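Local atomic coordinates of kcn28 (Kitasatospora, PDB entry 6J31), a protein that is a GT-B-fold protein built from two Rossmann-like domains that face each other across a cleft. Residues G306-G311 and V316-A321; P190-P195 and V335-A340; Q91-Y96 and A117-I122. One frame throughout, in Å; residues are numbered along the deposited sequence.

Interaction 1. Residues G306-G311 and V316-A321; sequences GGIQEG and VPMVVA
The helix segment 306-311 and strand 318-320 run nearly antiparallel, at 162° with their axes 10.3 Å apart, and where the segments come nearest Val-316 N donates to Gly-311 O over 3.0 Å, an almost straight bond of 173°. The side chain that spans the gap is Met-318. Its CG stands beside the backbone N (chi1 -69°) and the chain runs extended as far as the sulfur; the bend at chi3 then turns CE toward Ile-308 O. Met-318 SD sits 4.0 Å from Gly-311 CA, and Met-318 CE rests 3.7 Å from Ile-308 O. A long, unbranched thioether can span the distance from strand to helix, and Gly-311, with no side chain, lets the sulfur come close to its CA. Ile-308 crosses Met-318 at about a right angle, its CG1 4.1 Å from Met-318 SD; branched and apolar, it also reaches Asn-330 and Val-334 of helix 327-336. Val-316 also touches Phe-299 of strand 298-301, while Val-320 packs on Ala-331 and Val-334. Helix 305-314 thus covers one side of the sheet in the beta-alpha-beta unit made with strands 298-301 and 318-320, characteristic of the Rossmann-like C-terminal domain of a GT-B protein.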
loop_
_atom_site.group_PDB
_atom_site.type_symbol
_atom_site.label_atom_id
_atom_site.label_comp_id
_atom_site.label_asym_id
_atom_site.label_seq_id
_atom_site.Cartn_x
_atom_site.Cartn_y
_atom_site.Cartn_z
ATOM N N GLY A 306 -3.227 -0.686 2.990
ATOM C CA GLY A 306 -3.116 0.178 4.154
ATOM C C GLY A 306 -4.310 0.058 5.081
ATOM O O GLY A 306 -4.159 -0.090 6.296
ATOM N N GLY A 307 -5.517 0.117 4.516
ATOM C CA GLY A 307 -6.710 -0.013 5.336
ATOM C C GLY A 307 -6.838 -1.385 5.974
ATOM O O GLY A 307 -7.213 -1.503 7.144
ATOM N N ILE A 308 -6.528 -2.441 5.216
ATOM C CA ILE A 308 -6.681 -3.798 5.732
ATOM C C ILE A 308 -5.739 -4.040 6.903
ATOM O O ILE A 308 -6.130 -4.608 7.930
ATOM C CB ILE A 308 -6.462 -4.821 4.607
ATOM C CG1 ILE A 308 -7.745 -4.970 3.794
ATOM C CG2 ILE A 308 -6.013 -6.163 5.176
ATOM C CD1 ILE A 308 -7.582 -5.825 2.585
ATOM N N GLN A 309 -4.486 -3.606 6.772
ATOM C CA GLN A 309 -3.541 -3.760 7.870
ATOM C C GLN A 309 -3.929 -2.900 9.064
ATOM O O GLN A 309 -3.650 -3.272 10.209
ATOM C CB GLN A 309 -2.129 -3.432 7.388
ATOM C CG GLN A 309 -1.605 -4.428 6.364
ATOM C CD GLN A 309 -0.112 -4.334 6.172
ATOM O OE1 GLN A 309 0.379 -4.219 5.051
ATOM N NE2 GLN A 309 0.622 -4.388 7.266
ATOM N N GLU A 310 -4.549 -1.744 8.823
ATOM C CA GLU A 310 -5.051 -0.940 9.932
ATOM C C GLU A 310 -6.235 -1.618 10.615
ATOM O O GLU A 310 -6.375 -1.547 11.844
ATOM C CB GLU A 310 -5.428 0.455 9.445
ATOM C CG GLU A 310 -4.270 1.437 9.476
ATOM C CD GLU A 310 -4.600 2.744 8.790
ATOM O OE1 GLU A 310 -5.643 2.809 8.106
ATOM O OE2 GLU A 310 -3.824 3.709 8.947
ATOM N N GLY A 311 -7.100 -2.274 9.836
ATOM C CA GLY A 311 -8.186 -3.036 10.436
ATOM C C GLY A 311 -7.681 -4.189 11.282
ATOM O O GLY A 311 -8.162 -4.412 12.396
ATOM N N VAL A 316 -10.571 -5.045 14.051
ATOM C CA VAL A 316 -11.886 -4.610 13.603
ATOM C C VAL A 316 -12.259 -5.422 12.366
ATOM O O VAL A 316 -11.522 -5.408 11.375
ATOM C CB VAL A 316 -11.909 -3.103 13.293
ATOM C CG1 VAL A 316 -13.270 -2.675 12.772
ATOM C CG2 VAL A 316 -11.512 -2.302 14.521
ATOM N N PRO A 317 -13.383 -6.139 12.369
ATOM C CA PRO A 317 -13.789 -6.871 11.166
ATOM C C PRO A 317 -14.138 -5.917 10.036
ATOM O O PRO A 317 -14.506 -4.761 10.257
ATOM C CB PRO A 317 -15.016 -7.666 11.626
ATOM C CG PRO A 317 -15.541 -6.910 12.783
ATOM C CD PRO A 317 -14.359 -6.279 13.462
ATOM N N MET A 318 -14.009 -6.414 8.806
ATOM C CA MET A 318 -14.075 -5.545 7.643
ATOM C C MET A 318 -15.106 -6.029 6.632
ATOM O O MET A 318 -15.260 -7.231 6.406
ATOM C CB MET A 318 -12.695 -5.429 6.978
ATOM C CG MET A 318 -11.695 -4.658 7.839
ATOM S SD MET A 318 -9.990 -4.716 7.261
ATOM C CE MET A 318 -9.429 -6.231 8.043
ATOM N N VAL A 319 -15.816 -5.074 6.042
ATOM C CA VAL A 319 -16.606 -5.292 4.837
ATOM C C VAL A 319 -15.823 -4.680 3.686
ATOM O O VAL A 319 -15.554 -3.472 3.684
ATOM C CB VAL A 319 -18.008 -4.673 4.956
ATOM C CG1 VAL A 319 -18.753 -4.801 3.638
ATOM C CG2 VAL A 319 -18.791 -5.335 6.081
ATOM N N VAL A 320 -15.422 -5.507 2.727
ATOM C CA VAL A 320 -14.474 -5.113 1.693
ATOM C C VAL A 320 -15.213 -4.953 0.372
ATOM O O VAL A 320 -16.012 -5.817 -0.008
ATOM C CB VAL A 320 -13.334 -6.138 1.564
ATOM C CG1 VAL A 320 -12.287 -5.638 0.589
ATOM C CG2 VAL A 320 -12.721 -6.415 2.921
ATOM N N ALA A 321 -14.939 -3.850 -0.329
ATOM C CA ALA A 321 -15.529 -3.546 -1.631
ATOM C C ALA A 321 -14.391 -3.317 -2.618
ATOM O O ALA A 321 -14.047 -2.167 -2.930
ATOM C CB ALA A 321 -16.453 -2.330 -1.564
#

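Interaction 2. Residues P190-P195 and V335-A340; sequences PRFLQP and VGLGIA
Leu-337 and Phe-192 make the main contact between these segments, with Leu-193 adding a smaller one. The second segment begins with Val-335 and Gly-336 in the last turn of helix 327-336, which leads to Leu-337, whose CB points at the short 3-10 turn 191-193. Its CG lies beside the backbone N (chi1 -63°), and Leu-337 CD1 does the touching: it approaches Phe-192 CD1 to 3.6 Å, obliquely to the ring, and Leu-193 CD2 to 4.3 Å. The two side chains of Leu-337 and Phe-192 cross at about a right angle. Phe-192 holds CG between its backbone N and carbonyl carbon (chi1 62°), and one face of the Phe-192 ring is covered near its rim by Pro-190 CG, 3.5 Å above the plane. One methyl of the forked Leu-337 meets both the ring and Leu-193, while the side chain also packs on Leu-373 of helix 364-378. Next, Gly-338 is the first residue to leave helical geometry, with a positive phi of 73°, a conformation glycine adopts easily; Gly-338 N bonds to Val-335 O over 2.9 Å, and its O accepts from Arg-369. Ile-339 packs on Leu-312 and Leu-370, and Ala-340 enters the sheet. The helix end is a Schellman motif, joined here by apolar packing to the loop after strand 185-187 in the opposing half of the GT-B fold.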
loop_
_atom_site.group_PDB
_atom_site.type_symbol
_atom_site.label_atom_id
_atom_site.label_comp_id
_atom_site.label_asym_id
_atom_site.label_seq_id
_atom_site.Cartn_x
_atom_site.Cartn_y
_atom_site.Cartn_z
ATOM N N PRO A 190 2.271 -9.118 6.163
ATOM C CA PRO A 190 2.419 -10.462 6.735
ATOM C C PRO A 190 2.201 -11.525 5.671
ATOM O O PRO A 190 1.565 -11.286 4.642
ATOM C CB PRO A 190 1.329 -10.519 7.808
ATOM C CG PRO A 190 0.316 -9.513 7.369
ATOM C CD PRO A 190 1.081 -8.422 6.681
ATOM N N ARG A 191 2.728 -12.724 5.935
ATOM C CA ARG A 191 2.609 -13.795 4.951
ATOM C C ARG A 191 1.150 -14.163 4.697
ATOM O O ARG A 191 0.804 -14.577 3.586
ATOM C CB ARG A 191 3.426 -15.023 5.381
ATOM C CG ARG A 191 2.735 -15.958 6.375
ATOM C CD ARG A 191 3.540 -17.236 6.702
ATOM N NE ARG A 191 4.953 -16.990 6.986
ATOM C CZ ARG A 191 5.935 -17.133 6.103
ATOM N NH1 ARG A 191 5.670 -17.525 4.860
ATOM N NH2 ARG A 191 7.187 -16.879 6.460
ATOM N N PHE A 192 0.274 -13.995 5.692
ATOM C CA PHE A 192 -1.126 -14.349 5.479
ATOM C C PHE A 192 -1.873 -13.341 4.609
ATOM O O PHE A 192 -3.041 -13.587 4.284
ATOM C CB PHE A 192 -1.855 -14.553 6.816
ATOM C CG PHE A 192 -1.915 -13.333 7.701
ATOM C CD1 PHE A 192 -2.795 -12.295 7.428
ATOM C CD2 PHE A 192 -1.129 -13.249 8.837
ATOM C CE1 PHE A 192 -2.859 -11.183 8.249
ATOM C CE2 PHE A 192 -1.191 -12.140 9.665
ATOM C CZ PHE A 192 -2.055 -11.105 9.370
ATOM N N LEU A 193 -1.250 -12.216 4.244
ATOM C CA LEU A 193 -1.812 -11.280 3.275
ATOM C C LEU A 193 -1.132 -11.371 1.914
ATOM O O LEU A 193 -1.426 -10.558 1.032
ATOM C CB LEU A 193 -1.723 -9.842 3.797
ATOM C CG LEU A 193 -2.624 -9.482 4.979
ATOM C CD1 LEU A 193 -2.565 -7.988 5.303
ATOM C CD2 LEU A 193 -4.060 -9.931 4.711
ATOM N N GLN A 194 -0.260 -12.363 1.715
ATOM C CA GLN A 194 0.424 -12.562 0.448
ATOM C C GLN A 194 -0.234 -13.706 -0.299
ATOM O O GLN A 194 -0.180 -14.851 0.175
ATOM C CB GLN A 194 1.904 -12.865 0.671
ATOM C CG GLN A 194 2.626 -13.423 -0.561
ATOM C CD GLN A 194 2.916 -12.356 -1.608
ATOM O OE1 GLN A 194 3.536 -11.336 -1.313
ATOM N NE2 GLN A 194 2.480 -12.595 -2.834
ATOM N N PRO A 195 -0.865 -13.463 -1.441
ATOM C CA PRO A 195 -1.422 -14.574 -2.216
ATOM C C PRO A 195 -0.306 -15.485 -2.705
ATOM O O PRO A 195 0.777 -15.024 -3.073
ATOM C CB PRO A 195 -2.142 -13.880 -3.380
ATOM C CG PRO A 195 -2.299 -12.451 -2.960
ATOM C CD PRO A 195 -1.165 -12.153 -2.037
ATOM N N VAL A 335 -11.289 -12.389 3.537
ATOM C CA VAL A 335 -12.432 -13.295 3.570
ATOM C C VAL A 335 -11.969 -14.716 3.869
ATOM O O VAL A 335 -12.577 -15.425 4.682
ATOM C CB VAL A 335 -13.214 -13.213 2.245
ATOM C CG1 VAL A 335 -14.122 -14.426 2.079
ATOM C CG2 VAL A 335 -14.009 -11.926 2.188
ATOM N N GLY A 336 -10.876 -15.143 3.232
ATOM C CA GLY A 336 -10.327 -16.462 3.501
ATOM C C GLY A 336 -9.877 -16.640 4.936
ATOM O O GLY A 336 -9.833 -17.766 5.438
ATOM N N LEU A 337 -9.506 -15.543 5.602
ATOM C CA LEU A 337 -9.148 -15.575 7.013
ATOM C C LEU A 337 -10.370 -15.627 7.922
ATOM O O LEU A 337 -10.212 -15.809 9.135
ATOM C CB LEU A 337 -8.297 -14.349 7.367
ATOM C CG LEU A 337 -6.943 -14.224 6.660
ATOM C CD1 LEU A 337 -6.317 -12.873 6.929
ATOM C CD2 LEU A 337 -5.990 -15.347 7.062
ATOM N N GLY A 338 -11.573 -15.495 7.366
ATOM C CA GLY A 338 -12.784 -15.554 8.162
ATOM C C GLY A 338 -13.028 -14.339 9.028
ATOM O O GLY A 338 -13.610 -14.467 10.110
ATOM N N ILE A 339 -12.586 -13.160 8.590
ATOM C CA ILE A 339 -12.748 -11.939 9.371
ATOM C C ILE A 339 -13.376 -10.843 8.521
ATOM O O ILE A 339 -13.347 -9.666 8.897
ATOM C CB ILE A 339 -11.403 -11.459 9.946
ATOM C CG1 ILE A 339 -10.401 -11.238 8.818
ATOM C CG2 ILE A 339 -10.858 -12.442 10.974
ATOM C CD1 ILE A 339 -9.488 -10.078 9.062
ATOM N N ALA A 340 -13.936 -11.203 7.368
ATOM C CA ALA A 340 -14.398 -10.184 6.440
ATOM C C ALA A 340 -15.526 -10.723 5.572
ATOM O O ALA A 340 -15.721 -11.933 5.445
ATOM C CB ALA A 340 -13.250 -9.675 5.561
#

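Interaction 3. Residues Q91-Y96 and A117-I122; sequences QLRAAY and AMNWGI
Trp-120 meets the last turn of helix 74-96 with the six-membered part of its indole. Trp-120 CH2 comes within 3.4 Å of Tyr-96 C, obliquely to the ring, and lies 3.9 Å from Arg-93 O, which is at the ring edge. Tyr-96 CB also meets that edge, 3.6 Å from Trp-120 CZ3. A broad indole suits this place because its long edge can reach backbone and methylene groups at once. Arg-93 carries its CG anti to the backbone N (chi1 -174°), 4.1 Å from Trp-120 CZ2; a bend at chi3 brings the guanidinium round, its plane 89° from the indole's. The edge of that group faces the amide of Asn-119, the two planes 33° apart. A water accepts from Trp-120 NE1 at 3.0 Å and, weakly, from Arg-93 NH1 at 3.5 Å. Both helices flank the N-terminal Rossmann-like sheet; helix 112-120 follows strand 103-107 and leads to strand 124-128. Further out, Trp-120 has a cation-pi partner in Arg-100. The Tyr-96 ring packs edge-to-face with Phe-104, and its OH is hydrogen-bonded to Thr-36. Gly-121, with positive phi, is the first residue to leave helical geometry, in a Schellman motif where Ile-122 N bonds to Ala-117 O over 2.9 Å.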
loop_
_atom_site.group_PDB
_atom_site.type_symbol
_atom_site.label_atom_id
_atom_site.label_comp_id
_atom_site.label_asym_id
_atom_site.label_seq_id
_atom_site.Cartn_x
_atom_site.Cartn_y
_atom_site.Cartn_z
ATOM N N GLN A 91 18.159 11.597 -13.289
ATOM C CA GLN A 91 18.110 12.456 -12.111
ATOM C C GLN A 91 18.769 11.790 -10.913
ATOM O O GLN A 91 19.546 12.428 -10.195
ATOM C CB GLN A 91 16.669 12.830 -11.797
ATOM C CG GLN A 91 16.011 13.611 -12.903
ATOM C CD GLN A 91 14.616 14.029 -12.543
ATOM O OE1 GLN A 91 14.424 14.892 -11.694
ATOM N NE2 GLN A 91 13.630 13.436 -13.204
ATOM N N LEU A 92 18.494 10.502 -10.702
ATOM C CA LEU A 92 19.155 9.775 -9.626
ATOM C C LEU A 92 20.657 9.705 -9.858
ATOM O O LEU A 92 21.444 9.837 -8.914
ATOM C CB LEU A 92 18.569 8.371 -9.511
ATOM C CG LEU A 92 17.126 8.256 -9.031
ATOM C CD1 LEU A 92 16.746 6.795 -8.958
ATOM C CD2 LEU A 92 16.950 8.929 -7.681
ATOM N N ARG A 93 21.073 9.478 -11.107
ATOM C CA ARG A 93 22.500 9.417 -11.408
ATOM C C ARG A 93 23.181 10.739 -11.086
ATOM O O ARG A 93 24.239 10.762 -10.447
ATOM C CB ARG A 93 22.715 9.049 -12.879
ATOM C CG ARG A 93 24.177 8.806 -13.268
ATOM C CD ARG A 93 24.320 8.449 -14.753
ATOM N NE ARG A 93 23.378 7.406 -15.162
ATOM C CZ ARG A 93 23.595 6.097 -15.047
ATOM N NH1 ARG A 93 24.732 5.642 -14.533
ATOM N NH2 ARG A 93 22.666 5.240 -15.452
ATOM N N ALA A 94 22.564 11.852 -11.484
ATOM C CA ALA A 94 23.155 13.164 -11.237
ATOM C C ALA A 94 23.267 13.455 -9.746
ATOM O O ALA A 94 24.278 14.003 -9.286
ATOM C CB ALA A 94 22.332 14.243 -11.941
ATOM N N ALA A 95 22.238 13.105 -8.973
ATOM C CA ALA A 95 22.243 13.420 -7.549
ATOM C C ALA A 95 23.305 12.625 -6.790
ATOM O O ALA A 95 23.938 13.154 -5.870
ATOM C CB ALA A 95 20.859 13.171 -6.953
ATOM N N TYR A 96 23.512 11.356 -7.148
ATOM C CA TYR A 96 24.355 10.467 -6.357
ATOM C C TYR A 96 25.720 10.191 -6.973
ATOM O O TYR A 96 26.505 9.449 -6.373
ATOM C CB TYR A 96 23.631 9.136 -6.120
ATOM C CG TYR A 96 22.510 9.220 -5.111
ATOM C CD1 TYR A 96 22.780 9.296 -3.750
ATOM C CD2 TYR A 96 21.183 9.239 -5.519
ATOM C CE1 TYR A 96 21.760 9.372 -2.824
ATOM C CE2 TYR A 96 20.157 9.318 -4.602
ATOM C CZ TYR A 96 20.449 9.384 -3.254
ATOM O OH TYR A 96 19.426 9.464 -2.336
ATOM N N ALA A 117 22.046 1.023 -9.137
ATOM C CA ALA A 117 22.849 0.200 -8.239
ATOM C C ALA A 117 23.649 -0.836 -9.015
ATOM O O ALA A 117 24.796 -1.136 -8.665
ATOM C CB ALA A 117 21.952 -0.470 -7.200
ATOM N N MET A 118 23.053 -1.407 -10.062
ATOM C CA MET A 118 23.777 -2.366 -10.889
ATOM C C MET A 118 24.948 -1.705 -11.613
ATOM O O MET A 118 26.031 -2.292 -11.716
ATOM C CB MET A 118 22.810 -3.018 -11.875
ATOM C CG MET A 118 21.893 -4.046 -11.220
ATOM S SD MET A 118 20.442 -4.460 -12.203
ATOM C CE MET A 118 21.150 -5.639 -13.352
ATOM N N ASN A 119 24.759 -0.472 -12.094
ATOM C CA ASN A 119 25.837 0.243 -12.776
ATOM C C ASN A 119 27.036 0.462 -11.855
ATOM O O ASN A 119 28.188 0.348 -12.286
ATOM C CB ASN A 119 25.334 1.592 -13.298
ATOM C CG ASN A 119 24.395 1.466 -14.493
ATOM O OD1 ASN A 119 24.346 0.438 -15.161
ATOM N ND2 ASN A 119 23.646 2.528 -14.764
ATOM N N TRP A 120 26.784 0.784 -10.586
ATOM C CA TRP A 120 27.828 1.182 -9.652
ATOM C C TRP A 120 28.281 0.061 -8.729
ATOM O O TRP A 120 29.093 0.309 -7.833
ATOM C CB TRP A 120 27.357 2.371 -8.814
ATOM C CG TRP A 120 27.154 3.628 -9.589
ATOM C CD1 TRP A 120 27.594 3.896 -10.853
ATOM C CD2 TRP A 120 26.502 4.817 -9.131
ATOM N NE1 TRP A 120 27.239 5.172 -11.217
ATOM C CE2 TRP A 120 26.571 5.759 -10.174
ATOM C CE3 TRP A 120 25.861 5.172 -7.941
ATOM C CZ2 TRP A 120 26.022 7.036 -10.062
ATOM C CZ3 TRP A 120 25.313 6.436 -7.834
ATOM C CH2 TRP A 120 25.395 7.352 -8.888
ATOM N N GLY A 121 27.792 -1.157 -8.933
ATOM C CA GLY A 121 28.160 -2.263 -8.063
ATOM C C GLY A 121 27.780 -2.044 -6.616
ATOM O O GLY A 121 28.539 -2.411 -5.709
ATOM N N ILE A 122 26.606 -1.469 -6.379
ATOM C CA ILE A 122 26.123 -1.194 -5.030
ATOM C C ILE A 122 24.953 -2.138 -4.778
ATOM O O ILE A 122 24.131 -2.348 -5.682
ATOM C CB ILE A 122 25.721 0.285 -4.881
ATOM C CG1 ILE A 122 26.900 1.190 -5.237
ATOM C CG2 ILE A 122 25.269 0.607 -3.466
ATOM C CD1 ILE A 122 26.573 2.664 -5.203
HETATM O O HOH W 1 27.577 7.238 -13.366
#

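In the fold
Interaction 1 is nested within the chain loop that interaction 2 closes, and the two touch, their centres 11 Å apart. Leu-193 CD1 lies 3.8 Å from Gln-309 CG and 3.9 Å from Ile-308 CG2, so the loop 190-195 packs on helix 305-314 as well as on the end of helix 327-336. Interaction 2 joins the two halves, whereas interaction 1 is internal to the C-terminal one. Interaction 3 stands apart in the N-terminal half, its centre 38 Å from each of the others and on the opposite side of the chain's centre. The side chain of Leu-193 is about 13 Å from the bound (2E,2'E)-3,3'-(1,2-phenylene)di(prop-2-enoic acid), whose pocket includes His-17, Phe-81 and Asn-325.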